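Local coordinates for protein putative dienelactone hydrolase (Klebsiella pneumoniae subsp. pneumoniae MGH 78578, PDB 3F67) that probably hydrolyses ester or lactone bonds, as a putative member of the dienelactone hydrolase family with an alpha/beta-hydrolase fold, at residues Q39-V44 and P81-E86; R49-R54 and D229-M234; G147-E152 and G174-K179. All coordinates share one frame; numbering follows the deposited sequence.

All three contacts belong to one alpha/beta-hydrolase chain built on a mixed eight-stranded sheet. Contact 1 joins the loop after central strand 32-38 to helix 80-88. Contact 2 brings the early helix 46-57 to the last helix, 224-238. Contact 3 links the loop after strand 141-145 to strand 172-177. Along the chain the segments of contacts 1 and 2 alternate, contact 1 closes before contact 3 opens, and contact 3 falls between the halves of contact 2. Centres are about 22 Å (1 and 2), 17 Å (1 and 3) and 19 Å (2 and 3) apart. Contact 2 touches both others, through V44 with R49 and G230 with L175; the nearest atoms of contacts 1 and 3 are about 7 Å apart.

Contact 1 (Q39-V44 and P81-E86); sequences QEIFGV and PTLFKE
I41 reaches out of its loop to L83 and F84 of helix 80-88, and every contact between the two segments is apolar or of van der Waals kind. Its CB lies 4.1 Å from L83 CD2, and the two branches then divide. CG1 takes the place between the backbone N and the carbonyl carbon (chi1 59°), where it lies 3.8 Å from the same methyl, L83 CD2. With chi2 extended, CD1 continues outward to within 3.7 Å of L83 CD2. The other branch, CG2, turns to F84 and approaches its CZ at 3.9 Å. CD1 also nears F84 CE1, so both methyl ends meet this ring; because F84 has two deposited conformers, that half of the packing is less certain than the half made by L83. The L83 methyl CD2 is shared further: I41 O stands 3.6 Å from it, and F42 CD1 comes up at 4.0 Å, the F42 and L83 side chains crossing at about a right angle.

Within the loop, I41 CG1 sits over one face of the F42 ring, towards its rim, and E40 OE1 lies in plane at the ring edge. A type I beta turn from E40 to G43 sets these residues side by side. Q39 NE2 donates to E40 O at 3.0 Å, close to the carbonyl axis (C=O...N angle 164°) but bent at the hydrogen (139°), with the Q39 amide tilted. I41 also touches I80 and V88 of the helix, Y68 and W124. E40 pairs with R219 and touches C123, the likely nucleophile. Such a loop after a central strand is characteristic of the alpha/beta-hydrolase active site, where, as in dienelactone hydrolase relatives, its backbone probably contributes to the oxyanion hole.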
loop_
_atom_site.group_PDB
_atom_site.type_symbol
_atom_site.label_atom_id
_atom_site.label_comp_id
_atom_site.label_asym_id
_atom_site.label_seq_id
_atom_site.Cartn_x
_atom_site.Cartn_y
_atom_site.Cartn_z
ATOM N N GLN A 39 -2.506 3.216 -3.426
ATOM C CA GLN A 39 -3.917 3.657 -3.446
ATOM C C GLN A 39 -4.953 2.558 -3.141
ATOM O O GLN A 39 -4.650 1.350 -3.243
ATOM C CB GLN A 39 -4.167 4.122 -4.890
ATOM C CG GLN A 39 -3.901 2.985 -5.874
ATOM C CD GLN A 39 -4.298 3.370 -7.300
ATOM O OE1 GLN A 39 -3.537 4.050 -7.982
ATOM N NE2 GLN A 39 -5.503 2.982 -7.723
ATOM N N GLU A 40 -6.173 2.990 -2.772
ATOM C CA GLU A 40 -7.363 2.147 -2.866
ATOM C C GLU A 40 -7.810 2.115 -4.345
ATOM O O GLU A 40 -7.058 2.576 -5.243
ATOM C CB GLU A 40 -8.460 2.727 -1.985
ATOM C CG GLU A 40 -7.963 3.044 -0.531
ATOM C CD GLU A 40 -9.087 3.600 0.350
ATOM O OE1 GLU A 40 -9.455 4.787 0.193
ATOM O OE2 GLU A 40 -9.565 2.880 1.259
ATOM N N ILE A 41 -9.010 1.587 -4.623
ATOM C CA ILE A 41 -9.495 1.558 -6.014
ATOM C C ILE A 41 -9.820 2.961 -6.588
ATOM O O ILE A 41 -10.120 3.096 -7.778
ATOM C CB ILE A 41 -10.735 0.667 -6.168
ATOM C CG1 ILE A 41 -11.880 1.137 -5.271
ATOM C CG2 ILE A 41 -10.325 -0.788 -5.860
ATOM C CD1 ILE A 41 -13.175 0.388 -5.469
ATOM N N PHE A 42 -9.728 3.985 -5.745
ATOM C CA PHE A 42 -10.120 5.326 -6.165
ATOM C C PHE A 42 -8.998 6.121 -6.781
ATOM O O PHE A 42 -9.190 7.293 -7.155
ATOM C CB PHE A 42 -10.796 6.084 -4.997
ATOM C CG PHE A 42 -11.863 5.266 -4.322
ATOM C CD1 PHE A 42 -12.977 4.824 -5.042
ATOM C CD2 PHE A 42 -11.720 4.877 -2.982
ATOM C CE1 PHE A 42 -13.989 4.000 -4.438
ATOM C CE2 PHE A 42 -12.720 4.069 -2.366
ATOM C CZ PHE A 42 -13.852 3.627 -3.122
ATOM N N GLY A 43 -7.828 5.507 -6.863
ATOM C CA GLY A 43 -6.656 6.164 -7.458
ATOM C C GLY A 43 -5.999 7.122 -6.489
ATOM O O GLY A 43 -6.189 7.029 -5.258
ATOM N N VAL A 44 -5.184 8.034 -7.023
ATOM C CA VAL A 44 -4.415 8.936 -6.100
ATOM C C VAL A 44 -5.336 10.111 -5.748
ATOM O O VAL A 44 -5.225 11.242 -6.257
ATOM C CB VAL A 44 -3.042 9.342 -6.692
ATOM C CG1 VAL A 44 -2.231 10.182 -5.647
ATOM C CG2 VAL A 44 -2.245 8.104 -6.965
ATOM N N PRO A 81 -19.263 -1.164 -8.112
ATOM C CA PRO A 81 -19.244 -2.378 -8.938
ATOM C C PRO A 81 -18.730 -2.172 -10.372
ATOM O O PRO A 81 -18.000 -3.024 -10.890
ATOM C CB PRO A 81 -20.725 -2.789 -8.955
ATOM C CG PRO A 81 -21.199 -2.367 -7.605
ATOM C CD PRO A 81 -20.556 -1.001 -7.422
ATOM N N THR A 82 -19.127 -1.072 -11.022
ATOM C CA THR A 82 -18.684 -0.801 -12.387
ATOM C C THR A 82 -17.179 -0.470 -12.410
ATOM O O THR A 82 -16.460 -0.876 -13.324
ATOM C CB THR A 82 -19.505 0.312 -13.014
ATOM O OG1 THR A 82 -20.890 -0.077 -12.972
ATOM C CG2 THR A 82 -19.195 0.488 -14.504
ATOM N N LEU A 83 -16.736 0.291 -11.426
ATOM C CA LEU A 83 -15.316 0.591 -11.283
ATOM C C LEU A 83 -14.513 -0.710 -11.170
ATOM O O LEU A 83 -13.494 -0.886 -11.851
ATOM C CB LEU A 83 -15.058 1.473 -10.053
ATOM C CG LEU A 83 -13.613 1.739 -9.590
ATOM C CD1 LEU A 83 -12.783 2.337 -10.753
ATOM C CD2 LEU A 83 -13.612 2.647 -8.345
ATOM N N PHE A 84 -14.976 -1.614 -10.314
ATOM C CA PHE A 84 -14.302 -2.912 -10.157
ATOM C C PHE A 84 -14.260 -3.701 -11.456
ATOM O O PHE A 84 -13.191 -4.128 -11.911
ATOM C CB PHE A 84 -14.991 -3.738 -9.071
ATOM C CG PHE A 84 -14.249 -3.749 -7.802
ATOM C CD1 PHE A 84 -14.811 -3.258 -6.633
ATOM C CD2 PHE A 84 -12.952 -4.212 -7.779
ATOM C CE1 PHE A 84 -14.085 -3.268 -5.458
ATOM C CE2 PHE A 84 -12.222 -4.208 -6.618
ATOM C CZ PHE A 84 -12.786 -3.743 -5.457
ATOM N N LYS A 85 -15.430 -3.871 -12.055
ATOM C CA LYS A 85 -15.579 -4.677 -13.288
ATOM C C LYS A 85 -14.832 -4.131 -14.512
ATOM O O LYS A 85 -14.153 -4.881 -15.230
ATOM C CB LYS A 85 -17.060 -4.868 -13.617
ATOM C CG LYS A 85 -17.361 -5.733 -14.850
ATOM C CD LYS A 85 -18.883 -5.927 -14.956
ATOM C CE LYS A 85 -19.302 -6.556 -16.275
ATOM N NZ LYS A 85 -20.805 -6.705 -16.359
ATOM N N GLU A 86 -14.962 -2.834 -14.756
ATOM C CA GLU A 86 -14.464 -2.244 -15.988
ATOM C C GLU A 86 -13.031 -1.703 -15.902
ATOM O O GLU A 86 -12.368 -1.509 -16.930
ATOM C CB GLU A 86 -15.418 -1.148 -16.484
ATOM C CG GLU A 86 -16.885 -1.596 -16.665
ATOM C CD GLU A 86 -17.097 -2.716 -17.699
ATOM O OE1 GLU A 86 -16.213 -2.961 -18.561
ATOM O OE2 GLU A 86 -18.181 -3.345 -17.658
#

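Contact 2 (R49-R54 and D229-M234); sequences RDLCRR and DGWQRM
Chi1 of -165° swings the W231 indole off its helix with CG opposite the backbone N, while R54, otherwise extended through chi2, bends at chi3 (52°) and brings its guanidinium over the indole. The result is a cation-pi contact: R54 CZ is 4.0 Å from the centroid of the six-membered ring. The planes are 33° apart, so the guanidinium tips towards the indole, and NH2 is its closest atom, 3.4 Å from W231 CD2. Nearer the R54 backbone, CB packs on W231 CZ2 at 3.7 Å. L51, one turn earlier, adds its CD2 methyl 4.0 Å from W231 CZ3.

The indole face opposite R54 is occupied by the selenomethionine M234, three residues on in W231's own helix, whose CE stands 3.4 Å above the ring plane over its centre. At the ring edge, in plane, W231 NE1 donates to a water at 2.9 Å, and that water donates to R54 O, a bridge where no direct hydrogen bond joins residues 49-54 to 229-234. Helices 46-57 and 224-238 thus meet beside the central sheet: L51 rests on F122 of strand 116-122, and W231 and M234 on W145 of strand 141-145.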
loop_
_atom_site.group_PDB
_atom_site.type_symbol
_atom_site.label_atom_id
_atom_site.label_comp_id
_atom_site.label_asym_id
_atom_site.label_seq_id
_atom_site.Cartn_x
_atom_site.Cartn_y
_atom_site.Cartn_z
ATOM N N ARG A 49 -3.110 11.737 -1.246
ATOM C CA ARG A 49 -2.161 12.866 -1.221
ATOM C C ARG A 49 -1.944 13.395 0.202
ATOM O O ARG A 49 -0.807 13.679 0.604
ATOM C CB ARG A 49 -2.618 13.969 -2.197
ATOM C CG ARG A 49 -2.791 13.452 -3.647
ATOM C CD ARG A 49 -3.595 14.453 -4.493
ATOM N NE ARG A 49 -2.914 15.731 -4.712
ATOM C CZ ARG A 49 -2.414 16.134 -5.887
ATOM N NH1 ARG A 49 -1.842 17.325 -5.995
ATOM N NH2 ARG A 49 -2.495 15.361 -6.961
ATOM N N ASP A 50 -3.028 13.496 0.977
ATOM C CA ASP A 50 -2.965 13.858 2.418
ATOM C C ASP A 50 -2.078 12.853 3.187
ATOM O O ASP A 50 -1.215 13.264 3.974
ATOM C CB ASP A 50 -4.401 13.880 2.982
ATOM C CG ASP A 50 -4.506 14.375 4.415
ATOM O OD1 ASP A 50 -3.605 15.084 4.910
ATOM O OD2 ASP A 50 -5.568 14.076 5.027
ATOM N N LEU A 51 -2.282 11.550 2.965
ATOM C CA LEU A 51 -1.450 10.555 3.610
ATOM C C LEU A 51 0.039 10.713 3.259
ATOM O O LEU A 51 0.880 10.523 4.139
ATOM C CB LEU A 51 -1.950 9.119 3.288
ATOM C CG LEU A 51 -3.395 8.846 3.804
ATOM C CD1 LEU A 51 -3.732 7.402 3.482
ATOM C CD2 LEU A 51 -3.590 9.122 5.307
ATOM N N CYS A 52 0.372 11.015 1.990
ATOM C CA CYS A 52 1.783 11.213 1.606
ATOM C C CYS A 52 2.344 12.401 2.392
ATOM O O CYS A 52 3.473 12.364 2.900
ATOM C CB CYS A 52 1.886 11.534 0.104
ATOM S SG CYS A 52 1.586 10.055 -0.925
ATOM N N ARG A 53 1.543 13.467 2.501
ATOM C CA ARG A 53 2.008 14.638 3.255
ATOM C C ARG A 53 2.207 14.310 4.756
ATOM O O ARG A 53 3.193 14.774 5.360
ATOM C CB ARG A 53 1.028 15.801 3.100
ATOM C CG ARG A 53 1.048 16.353 1.688
ATOM C CD ARG A 53 0.224 17.620 1.588
ATOM N NE ARG A 53 -1.216 17.477 1.868
ATOM C CZ ARG A 53 -2.161 17.251 0.970
ATOM N NH1 ARG A 53 -1.852 17.052 -0.313
ATOM N NH2 ARG A 53 -3.453 17.216 1.385
ATOM N N ARG A 54 1.302 13.499 5.330
ATOM C CA ARG A 54 1.427 13.089 6.738
ATOM C C ARG A 54 2.689 12.259 6.959
ATOM O O ARG A 54 3.396 12.435 7.978
ATOM C CB ARG A 54 0.156 12.357 7.202
ATOM C CG ARG A 54 -1.028 13.334 7.317
ATOM C CD ARG A 54 -2.295 12.624 7.714
ATOM N NE ARG A 54 -2.112 11.793 8.908
ATOM C CZ ARG A 54 -2.905 10.786 9.238
ATOM N NH1 ARG A 54 -3.984 10.532 8.508
ATOM N NH2 ARG A 54 -2.662 10.080 10.365
ATOM N N ASP A 229 -4.390 4.610 16.293
ATOM C CA ASP A 229 -3.537 3.520 16.783
ATOM C C ASP A 229 -2.782 2.856 15.630
ATOM O O ASP A 229 -1.580 2.581 15.733
ATOM C CB ASP A 229 -4.366 2.488 17.561
ATOM C CG ASP A 229 -3.496 1.417 18.193
ATOM O OD1 ASP A 229 -2.974 1.688 19.287
ATOM O OD2 ASP A 229 -3.288 0.334 17.599
ATOM N N GLY A 230 -3.490 2.572 14.535
ATOM C CA GLY A 230 -2.844 1.929 13.357
ATOM C C GLY A 230 -1.733 2.780 12.783
ATOM O O GLY A 230 -0.635 2.276 12.441
ATOM N N TRP A 231 -1.975 4.088 12.721
ATOM C CA TRP A 231 -0.956 4.999 12.191
ATOM C C TRP A 231 0.307 4.942 13.084
ATOM O O TRP A 231 1.433 4.890 12.577
ATOM C CB TRP A 231 -1.493 6.429 12.160
ATOM C CG TRP A 231 -0.657 7.367 11.303
ATOM C CD1 TRP A 231 0.176 8.352 11.736
ATOM C CD2 TRP A 231 -0.650 7.429 9.859
ATOM N NE1 TRP A 231 0.759 8.993 10.637
ATOM C CE2 TRP A 231 0.257 8.458 9.488
ATOM C CE3 TRP A 231 -1.308 6.696 8.854
ATOM C CZ2 TRP A 231 0.519 8.794 8.148
ATOM C CZ3 TRP A 231 -1.039 7.006 7.514
ATOM C CH2 TRP A 231 -0.134 8.064 7.178
ATOM N N GLN A 232 0.110 4.878 14.410
ATOM C CA GLN A 232 1.277 4.820 15.301
ATOM C C GLN A 232 1.967 3.462 15.176
ATOM O O GLN A 232 3.211 3.415 15.192
ATOM C CB GLN A 232 0.870 5.095 16.754
ATOM C CG GLN A 232 0.404 6.579 16.982
ATOM C CD GLN A 232 1.436 7.615 16.445
ATOM O OE1 GLN A 232 1.103 8.530 15.638
ATOM N NE2 GLN A 232 2.711 7.432 16.838
ATOM N N ARG A 233 1.191 2.401 14.980
ATOM C CA ARG A 233 1.811 1.037 14.801
ATOM C C ARG A 233 2.591 0.994 13.502
ATOM O O ARG A 233 3.645 0.382 13.438
ATOM C CB ARG A 233 0.758 -0.088 14.798
ATOM C CG ARG A 233 0.178 -0.397 16.214
ATOM C CD ARG A 233 -0.831 -1.537 16.151
ATOM N NE ARG A 233 -1.339 -1.754 17.518
ATOM C CZ ARG A 233 -0.805 -2.580 18.410
ATOM N NH1 ARG A 233 0.236 -3.343 18.085
ATOM N NH2 ARG A 233 -1.385 -2.697 19.623
HETATM N N MSE A 234 2.086 1.658 12.463
HETATM C CA MSE A 234 2.821 1.717 11.186
HETATM C C MSE A 234 4.171 2.434 11.354
HETATM O O MSE A 234 5.228 1.941 10.933
HETATM C CB MSE A 234 1.988 2.440 10.129
HETATM C CG MSE A 234 2.704 2.610 8.775
HETATM SE SE MSE A 234 1.717 3.905 7.685
HETATM C CE MSE A 234 2.066 5.454 8.783
HETATM O O HOH W 1 2.129 11.588 10.454
#

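Contact 3 (G147-E152 and G174-K179); sequences GKLVGE and GLYGAK
Y176 reaches from its strand to the loop and donates its hydroxyl to G147 O, with an OH to O distance of 2.6 Å. The acceptor geometry is clear: the donor lies in the carbonyl plane on a lone pair, at a C=O...O angle of 122°. Relative to the ring, G147 O lies at the edge, in plane, which also brings Y176 CE2 to 3.2 Å from G147 O. Chi1 of -81° sets Y176 CG opposite its carbonyl carbon and sends the ring towards the loop, while G174 CA lies at another part of the ring edge, also in plane. The indole N-H of W130 is a further partner of the phenol oxygen, so a polar atom in the interior is gripped by both a carbonyl and a side chain.

Beside this bond lies L149. Its CD2 is 3.4 Å from Y176 OH, and CD1 lies 4.0 Å from Y176 CE2, oblique to the ring. L149 also touches W130, so the leucine and the indole meet around the phenol, and it continues onto V188 and M191 of helix 185-197.

Strand 172-177 is one of the parallel strands of the alpha/beta-hydrolase sheet; L175 bonds by its backbone to A144 of strand 141-145 and to Y146 just after it. The acid of the probable Cys-His-Asp triad follows immediately after K179, so the strand that carries Y176 leads into the active site.

Away from G147 and L149 the packing thins out. K148 has its CB directed away from the strand and its side chain exposed, and V150 rests on T187 instead of Y176. E152 is exposed and far from the strand, its carbonyl bonded to H160. At the other end K179 is exposed too, with a long, weak ion pair to E209.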
loop_
_atom_site.group_PDB
_atom_site.type_symbol
_atom_site.label_atom_id
_atom_site.label_comp_id
_atom_site.label_asym_id
_atom_site.label_seq_id
_atom_site.Cartn_x
_atom_site.Cartn_y
_atom_site.Cartn_z
ATOM N N GLY A 147 -6.191 -5.371 3.404
ATOM C CA GLY A 147 -6.045 -5.936 2.058
ATOM C C GLY A 147 -6.604 -7.363 2.034
ATOM O O GLY A 147 -6.289 -8.177 2.920
ATOM N N LYS A 148 -7.404 -7.677 1.014
ATOM C CA LYS A 148 -7.937 -9.031 0.820
ATOM C C LYS A 148 -6.841 -10.076 0.880
ATOM O O LYS A 148 -5.803 -9.908 0.227
ATOM C CB LYS A 148 -8.591 -9.140 -0.564
ATOM C CG LYS A 148 -8.898 -10.565 -0.942
ATOM C CD LYS A 148 -8.949 -10.776 -2.475
ATOM C CE LYS A 148 -9.609 -9.600 -3.116
ATOM N NZ LYS A 148 -10.900 -9.344 -2.416
ATOM N N LEU A 149 -7.077 -11.162 1.631
ATOM C CA LEU A 149 -6.055 -12.200 1.874
ATOM C C LEU A 149 -6.220 -13.490 1.071
ATOM O O LEU A 149 -5.233 -14.175 0.749
ATOM C CB LEU A 149 -6.100 -12.568 3.363
ATOM C CG LEU A 149 -5.721 -11.356 4.264
ATOM C CD1 LEU A 149 -6.043 -11.748 5.719
ATOM C CD2 LEU A 149 -4.205 -10.960 4.176
ATOM N N VAL A 150 -7.475 -13.832 0.826
ATOM C CA VAL A 150 -7.849 -15.071 0.122
ATOM C C VAL A 150 -8.882 -14.675 -0.902
ATOM O O VAL A 150 -9.525 -13.622 -0.828
ATOM C CB VAL A 150 -8.414 -16.232 1.062
ATOM C CG1 VAL A 150 -7.710 -17.524 0.757
ATOM C CG2 VAL A 150 -8.223 -15.974 2.461
ATOM N N GLY A 151 -8.978 -15.453 -1.954
ATOM C CA GLY A 151 -9.839 -15.044 -3.038
ATOM C C GLY A 151 -9.869 -16.144 -4.081
ATOM O O GLY A 151 -9.068 -17.087 -4.064
ATOM N N GLU A 152 -10.782 -16.003 -5.007
ATOM C CA GLU A 152 -10.727 -16.833 -6.204
ATOM C C GLU A 152 -9.681 -16.160 -7.085
ATOM O O GLU A 152 -9.407 -14.963 -6.941
ATOM C CB GLU A 152 -12.078 -16.914 -6.920
ATOM C CG GLU A 152 -12.602 -15.577 -7.456
ATOM C CD GLU A 152 -13.593 -15.744 -8.624
ATOM O OE1 GLU A 152 -13.953 -16.906 -8.993
ATOM O OE2 GLU A 152 -14.018 -14.689 -9.177
ATOM N N GLY A 174 0.005 -6.232 9.313
ATOM C CA GLY A 174 -1.328 -5.998 8.727
ATOM C C GLY A 174 -2.214 -5.298 9.747
ATOM O O GLY A 174 -2.184 -5.618 10.933
ATOM N N LEU A 175 -3.005 -4.333 9.295
ATOM C CA LEU A 175 -3.932 -3.612 10.200
ATOM C C LEU A 175 -5.342 -3.869 9.666
ATOM O O LEU A 175 -5.696 -3.395 8.581
ATOM C CB LEU A 175 -3.578 -2.098 10.168
ATOM C CG LEU A 175 -2.145 -1.811 10.676
ATOM C CD1 LEU A 175 -1.762 -0.333 10.388
ATOM C CD2 LEU A 175 -2.004 -2.123 12.231
ATOM N N TYR A 176 -6.141 -4.644 10.420
ATOM C CA TYR A 176 -7.400 -5.202 9.901
ATOM C C TYR A 176 -8.551 -4.844 10.850
ATOM O O TYR A 176 -8.326 -4.641 12.059
ATOM C CB TYR A 176 -7.243 -6.732 9.716
ATOM C CG TYR A 176 -6.520 -7.017 8.401
ATOM C CD1 TYR A 176 -5.158 -6.668 8.236
ATOM C CD2 TYR A 176 -7.197 -7.605 7.321
ATOM C CE1 TYR A 176 -4.510 -6.857 7.045
ATOM C CE2 TYR A 176 -6.542 -7.825 6.085
ATOM C CZ TYR A 176 -5.198 -7.458 5.966
ATOM O OH TYR A 176 -4.544 -7.610 4.756
ATOM N N GLY A 177 -9.763 -4.743 10.299
ATOM C CA GLY A 177 -10.948 -4.433 11.121
ATOM C C GLY A 177 -11.826 -5.674 11.370
ATOM O O GLY A 177 -12.196 -6.384 10.429
ATOM N N ALA A 178 -12.153 -5.920 12.626
ATOM C CA ALA A 178 -13.019 -7.059 12.992
ATOM C C ALA A 178 -14.401 -6.980 12.355
ATOM O O ALA A 178 -15.000 -8.024 12.063
ATOM C CB ALA A 178 -13.137 -7.182 14.514
ATOM N N LYS A 179 -14.922 -5.768 12.141
ATOM C CA LYS A 179 -16.265 -5.594 11.568
ATOM C C LYS A 179 -16.277 -5.585 10.047
ATOM O O LYS A 179 -17.318 -5.346 9.442
ATOM C CB LYS A 179 -16.922 -4.308 12.080
ATOM C CG LYS A 179 -16.806 -4.125 13.570
ATOM C CD LYS A 179 -18.089 -4.303 14.260
ATOM C CE LYS A 179 -17.947 -3.927 15.719
ATOM N NZ LYS A 179 -19.293 -3.562 16.240
#